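Local coordinates for protein putative aldolase (Bacteroides vulgatus ATCC 8482, PDB 3DXI) that is of unestablished function but folds as a TIM barrel, with a region resembling the HMGL-like family of barrel enzymes, at residues Phe128-Trp140 with Ile156-Ile169. Residues are numbered along the deposited sequence; the frame is centred on the assembly and turned at random.
Sequences FEVGFNVMYMSKW and IADLFCMVDSFGGI
Strands 129-134 and 159-163 run parallel, their axes 4.7 Å apart and inclined at 19°, and hydrogen bonds run alternately from one strand to the other: Phe132 N to Leu159 O, Cys161 N to Phe132 O, Val134 N to Cys161 O. At the start of the pair the carboxylate of Asp158 acts as an extra acceptor: Val130 N bonds to Asp158 OD2 (2.8 Å) on its anti side, while Asp158 N returns a bond to Val130 O. Gly131 CA makes a C-H...O contact with Leu159 O at 3.4 Å. These are neighbouring staves, the fifth and sixth, of an eight-stranded TIM barrel. Asn133 and Cys161 project to its interior, where the small Cys161 side chain lets the amide come close, Asn133 OD1 touching Cys161 CB at 3.3 Å without a hydrogen bond; Phe132, Val134, Phe160 and Met162 face outward, toward the surrounding helices. The Phe160 side chain extends on the far side of CB from its backbone N (chi1 -179°), which carries the ring back toward strand 129-134, with CE1 against Val134 CG2 and CE2 3.5 Å from Trp140 CH2. The Phe160 and Trp140 planes meet obliquely at 50°. Selenomethionine Met162 packs CG on Trp140 CH2 (3.7 Å), its SE approaching the six-membered ring obliquely in a Met-aromatic contact; Val181 of helix 171-184 packs against the Phe160 and Trp140 side chains. Trp140 suits this place because its broad ring fills the apolar layer while NE1 bonds to Met135 O, tying down the loop. Beyond the strand ends, Ser165 OG accepts the Tyr136 N-H almost straight, a small hydroxyl replacing a backbone acceptor. Met137, also selenomethionine and bent at chi3, passes its selenium beside Asp164 N and its CE to Met162 CB, 3.9 Å away. Farther out, the aliphatic CE of Lys139 and the hydroxyl of Ser138 meet the edge of the Phe166 ring in its plane.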
loop_
_atom_site.group_PDB
_atom_site.type_symbol
_atom_site.label_atom_id
_atom_site.label_comp_id
_atom_site.label_asym_id
_atom_site.label_seq_id
_atom_site.Cartn_x
_atom_site.Cartn_y
_atom_site.Cartn_z
ATOM N N PHE A 128 -28.636 22.598 -3.127
ATOM C CA PHE A 128 -27.315 21.994 -2.973
ATOM C C PHE A 128 -27.194 20.722 -3.803
ATOM O O PHE A 128 -28.194 20.083 -4.124
ATOM C CB PHE A 128 -27.070 21.591 -1.510
ATOM C CG PHE A 128 -26.943 22.742 -0.553
ATOM C CD1 PHE A 128 -25.795 23.528 -0.532
ATOM C CD2 PHE A 128 -27.958 23.013 0.360
ATOM C CE1 PHE A 128 -25.658 24.565 0.389
ATOM C CE2 PHE A 128 -27.834 24.051 1.290
ATOM C CZ PHE A 128 -26.683 24.827 1.305
ATOM N N GLU A 129 -25.965 20.363 -4.154
ATOM C CA GLU A 129 -25.718 19.099 -4.840
ATOM C C GLU A 129 -25.762 18.145 -3.642
ATOM O O GLU A 129 -25.349 18.531 -2.545
ATOM C CB GLU A 129 -24.317 19.064 -5.454
ATOM C CG GLU A 129 -24.179 19.720 -6.821
ATOM C CD GLU A 129 -22.729 19.819 -7.256
ATOM O OE1 GLU A 129 -21.860 19.215 -6.595
ATOM O OE2 GLU A 129 -22.456 20.494 -8.263
ATOM N N VAL A 130 -26.259 16.926 -3.824
ATOM C CA VAL A 130 -26.325 15.991 -2.702
ATOM C C VAL A 130 -25.519 14.727 -2.940
ATOM O O VAL A 130 -25.636 14.094 -3.988
ATOM C CB VAL A 130 -27.780 15.575 -2.385
ATOM C CG1 VAL A 130 -27.803 14.592 -1.211
ATOM C CG2 VAL A 130 -28.600 16.798 -2.055
ATOM N N GLY A 131 -24.695 14.372 -1.959
ATOM C CA GLY A 131 -23.890 13.170 -2.062
ATOM C C GLY A 131 -24.214 12.155 -0.978
ATOM O O GLY A 131 -24.377 12.509 0.192
ATOM N N PHE A 132 -24.326 10.889 -1.368
ATOM C CA PHE A 132 -24.599 9.813 -0.422
ATOM C C PHE A 132 -23.295 9.049 -0.184
ATOM O O PHE A 132 -22.749 8.455 -1.117
ATOM C CB PHE A 132 -25.623 8.803 -0.978
ATOM C CG PHE A 132 -27.049 9.291 -1.001
ATOM C CD1 PHE A 132 -28.074 8.478 -0.516
ATOM C CD2 PHE A 132 -27.383 10.516 -1.562
ATOM C CE1 PHE A 132 -29.407 8.880 -0.592
ATOM C CE2 PHE A 132 -28.713 10.928 -1.644
ATOM C CZ PHE A 132 -29.727 10.110 -1.160
ATOM N N ASN A 133 -22.788 9.077 1.045
ATOM C CA ASN A 133 -21.583 8.325 1.378
ATOM C C ASN A 133 -22.071 7.158 2.225
ATOM O O ASN A 133 -22.146 7.251 3.453
ATOM C CB ASN A 133 -20.591 9.197 2.154
ATOM C CG ASN A 133 -19.620 9.937 1.235
ATOM O OD1 ASN A 133 -20.024 10.527 0.225
ATOM N ND2 ASN A 133 -18.334 9.910 1.584
ATOM N N VAL A 134 -22.430 6.068 1.552
ATOM C CA VAL A 134 -22.960 4.877 2.217
ATOM C C VAL A 134 -21.880 3.928 2.720
ATOM O O VAL A 134 -21.048 3.443 1.959
ATOM C CB VAL A 134 -23.926 4.120 1.282
ATOM C CG1 VAL A 134 -24.547 2.925 2.016
ATOM C CG2 VAL A 134 -25.014 5.081 0.786
HETATM N N MSE A 135 -21.922 3.660 4.020
HETATM C CA MSE A 135 -20.950 2.800 4.682
HETATM C C MSE A 135 -21.187 1.309 4.502
HETATM O O MSE A 135 -22.229 0.883 4.015
HETATM C CB MSE A 135 -20.938 3.117 6.176
HETATM C CG MSE A 135 -21.002 4.600 6.470
HETATM SE SE MSE A 135 -21.065 5.035 8.357
HETATM C CE MSE A 135 -22.429 3.809 8.946
ATOM N N TYR A 136 -20.185 0.531 4.907
ATOM C CA TYR A 136 -20.211 -0.925 4.858
ATOM C C TYR A 136 -20.583 -1.544 3.517
ATOM O O TYR A 136 -21.472 -2.391 3.451
ATOM C CB TYR A 136 -21.158 -1.463 5.930
ATOM C CG TYR A 136 -21.081 -0.711 7.237
ATOM C CD1 TYR A 136 -19.863 -0.520 7.892
ATOM C CD2 TYR A 136 -22.228 -0.181 7.816
ATOM C CE1 TYR A 136 -19.794 0.188 9.095
ATOM C CE2 TYR A 136 -22.173 0.519 9.007
ATOM C CZ TYR A 136 -20.957 0.702 9.645
ATOM O OH TYR A 136 -20.917 1.404 10.828
HETATM N N MSE A 137 -19.893 -1.147 2.456
HETATM C CA MSE A 137 -20.178 -1.702 1.143
HETATM C C MSE A 137 -19.899 -3.210 1.146
HETATM O O MSE A 137 -20.349 -3.931 0.263
HETATM C CB MSE A 137 -19.322 -1.007 0.081
HETATM C CG MSE A 137 -17.825 -1.242 0.218
HETATM SE SE MSE A 137 -16.792 -0.085 -0.960
HETATM C CE MSE A 137 -17.136 -1.009 -2.628
ATOM N N SER A 138 -19.151 -3.679 2.138
ATOM C CA SER A 138 -18.825 -5.104 2.238
ATOM C C SER A 138 -20.007 -5.929 2.755
ATOM O O SER A 138 -19.916 -7.153 2.854
ATOM C CB SER A 138 -17.647 -5.317 3.183
ATOM O OG SER A 138 -18.030 -5.028 4.518
ATOM N N LYS A 139 -21.107 -5.263 3.091
ATOM C CA LYS A 139 -22.284 -5.959 3.605
ATOM C C LYS A 139 -23.502 -5.819 2.696
ATOM O O LYS A 139 -24.525 -6.476 2.914
ATOM C CB LYS A 139 -22.631 -5.430 5.001
ATOM C CG LYS A 139 -21.495 -5.526 6.005
ATOM C CD LYS A 139 -21.933 -5.077 7.390
ATOM C CE LYS A 139 -20.792 -5.221 8.399
ATOM N NZ LYS A 139 -21.206 -4.904 9.802
ATOM N N TRP A 140 -23.381 -4.972 1.676
ATOM C CA TRP A 140 -24.465 -4.703 0.737
ATOM C C TRP A 140 -25.086 -5.912 0.044
ATOM O O TRP A 140 -26.300 -6.098 0.092
ATOM C CB TRP A 140 -23.988 -3.719 -0.333
ATOM C CG TRP A 140 -23.689 -2.332 0.179
ATOM C CD1 TRP A 140 -23.698 -1.905 1.483
ATOM C CD2 TRP A 140 -23.292 -1.205 -0.608
ATOM N NE1 TRP A 140 -23.325 -0.581 1.550
ATOM C CE2 TRP A 140 -23.073 -0.127 0.281
ATOM C CE3 TRP A 140 -23.101 -1.001 -1.981
ATOM C CZ2 TRP A 140 -22.667 1.139 -0.162
ATOM C CZ3 TRP A 140 -22.697 0.257 -2.421
ATOM C CH2 TRP A 140 -22.485 1.312 -1.510
ATOM N N ILE A 156 -32.526 12.631 -6.876
ATOM C CA ILE A 156 -31.936 13.410 -5.794
ATOM C C ILE A 156 -30.413 13.392 -5.746
ATOM O O ILE A 156 -29.768 14.439 -5.741
ATOM C CB ILE A 156 -32.438 12.934 -4.413
ATOM C CG1 ILE A 156 -33.956 13.091 -4.311
ATOM C CG2 ILE A 156 -31.764 13.740 -3.311
ATOM C CD1 ILE A 156 -34.728 11.928 -4.863
ATOM N N ALA A 157 -29.839 12.200 -5.696
ATOM C CA ALA A 157 -28.393 12.060 -5.613
ATOM C C ALA A 157 -27.614 12.641 -6.789
ATOM O O ALA A 157 -28.021 12.520 -7.942
ATOM C CB ALA A 157 -28.028 10.585 -5.437
ATOM N N ASP A 158 -26.498 13.291 -6.468
ATOM C CA ASP A 158 -25.593 13.853 -7.458
ATOM C C ASP A 158 -24.343 12.992 -7.377
ATOM O O ASP A 158 -23.454 13.062 -8.223
ATOM C CB ASP A 158 -25.261 15.298 -7.113
ATOM C CG ASP A 158 -26.409 16.229 -7.402
ATOM O OD1 ASP A 158 -26.641 16.501 -8.597
ATOM O OD2 ASP A 158 -27.085 16.668 -6.447
ATOM N N LEU A 159 -24.301 12.175 -6.331
ATOM C CA LEU A 159 -23.198 11.269 -6.093
ATOM C C LEU A 159 -23.587 10.162 -5.121
ATOM O O LEU A 159 -24.161 10.425 -4.063
ATOM C CB LEU A 159 -21.993 12.025 -5.522
ATOM C CG LEU A 159 -20.860 11.117 -5.031
ATOM C CD1 LEU A 159 -20.347 10.290 -6.207
ATOM C CD2 LEU A 159 -19.738 11.938 -4.406
ATOM N N PHE A 160 -23.283 8.927 -5.505
ATOM C CA PHE A 160 -23.520 7.761 -4.666
ATOM C C PHE A 160 -22.119 7.206 -4.412
ATOM O O PHE A 160 -21.547 6.537 -5.273
ATOM C CB PHE A 160 -24.365 6.708 -5.385
ATOM C CG PHE A 160 -24.656 5.497 -4.539
ATOM C CD1 PHE A 160 -25.607 5.556 -3.525
ATOM C CD2 PHE A 160 -23.941 4.314 -4.721
ATOM C CE1 PHE A 160 -25.842 4.461 -2.703
ATOM C CE2 PHE A 160 -24.170 3.207 -3.901
ATOM C CZ PHE A 160 -25.122 3.282 -2.890
ATOM N N CYS A 161 -21.569 7.490 -3.234
ATOM C CA CYS A 161 -20.217 7.060 -2.879
ATOM C C CYS A 161 -20.153 5.753 -2.085
ATOM O O CYS A 161 -20.729 5.649 -1.003
ATOM C CB CYS A 161 -19.532 8.181 -2.089
ATOM S SG CYS A 161 -17.789 7.894 -1.717
HETATM N N MSE A 162 -19.466 4.753 -2.636
HETATM C CA MSE A 162 -19.316 3.464 -1.961
HETATM C C MSE A 162 -18.130 3.567 -1.003
HETATM O O MSE A 162 -17.009 3.834 -1.426
HETATM C CB MSE A 162 -19.067 2.351 -2.985
HETATM C CG MSE A 162 -20.088 2.302 -4.114
HETATM SE SE MSE A 162 -19.724 0.859 -5.339
HETATM C CE MSE A 162 -18.042 1.486 -6.063
ATOM N N VAL A 163 -18.378 3.354 0.287
ATOM C CA VAL A 163 -17.323 3.466 1.293
ATOM C C VAL A 163 -16.757 2.145 1.819
ATOM O O VAL A 163 -17.470 1.331 2.408
ATOM C CB VAL A 163 -17.817 4.300 2.493
ATOM C CG1 VAL A 163 -16.699 4.484 3.512
ATOM C CG2 VAL A 163 -18.321 5.649 2.002
ATOM N N ASP A 164 -15.459 1.957 1.593
ATOM C CA ASP A 164 -14.719 0.777 2.035
ATOM C C ASP A 164 -14.456 0.999 3.530
ATOM O O ASP A 164 -13.322 1.202 3.952
ATOM C CB ASP A 164 -13.411 0.697 1.232
ATOM C CG ASP A 164 -12.467 -0.394 1.716
ATOM O OD1 ASP A 164 -12.937 -1.425 2.243
ATOM O OD2 ASP A 164 -11.238 -0.219 1.541
ATOM N N SER A 165 -15.532 0.960 4.314
ATOM C CA SER A 165 -15.496 1.203 5.759
ATOM C C SER A 165 -14.433 0.481 6.576
ATOM O O SER A 165 -13.767 1.095 7.411
ATOM C CB SER A 165 -16.875 0.922 6.365
ATOM O OG SER A 165 -17.827 1.887 5.942
ATOM N N PHE A 166 -14.268 -0.814 6.338
ATOM C CA PHE A 166 -13.293 -1.599 7.085
ATOM C C PHE A 166 -11.896 -1.603 6.474
ATOM O O PHE A 166 -10.923 -1.972 7.137
ATOM C CB PHE A 166 -13.793 -3.041 7.224
ATOM C CG PHE A 166 -15.144 -3.152 7.872
ATOM C CD1 PHE A 166 -15.376 -2.599 9.130
ATOM C CD2 PHE A 166 -16.186 -3.809 7.227
ATOM C CE1 PHE A 166 -16.625 -2.701 9.736
ATOM C CE2 PHE A 166 -17.435 -3.916 7.823
ATOM C CZ PHE A 166 -17.657 -3.362 9.081
ATOM N N GLY A 167 -11.794 -1.193 5.214
ATOM C CA GLY A 167 -10.505 -1.182 4.548
ATOM C C GLY A 167 -10.081 -2.593 4.187
ATOM O O GLY A 167 -8.892 -2.926 4.208
ATOM N N GLY A 168 -11.064 -3.429 3.864
ATOM C CA GLY A 168 -10.781 -4.805 3.500
ATOM C C GLY A 168 -11.353 -5.219 2.157
ATOM O O GLY A 168 -11.234 -6.374 1.760
ATOM N N ILE A 169 -11.975 -4.281 1.450
ATOM C CA ILE A 169 -12.558 -4.582 0.146
ATOM C C ILE A 169 -11.446 -4.820 -0.889
ATOM O O ILE A 169 -10.428 -4.130 -0.887
ATOM C CB ILE A 169 -13.494 -3.426 -0.317
ATOM C CG1 ILE A 169 -14.506 -3.951 -1.333
ATOM C CG2 ILE A 169 -12.687 -2.283 -0.912
ATOM C CD1 ILE A 169 -15.522 -4.884 -0.731
#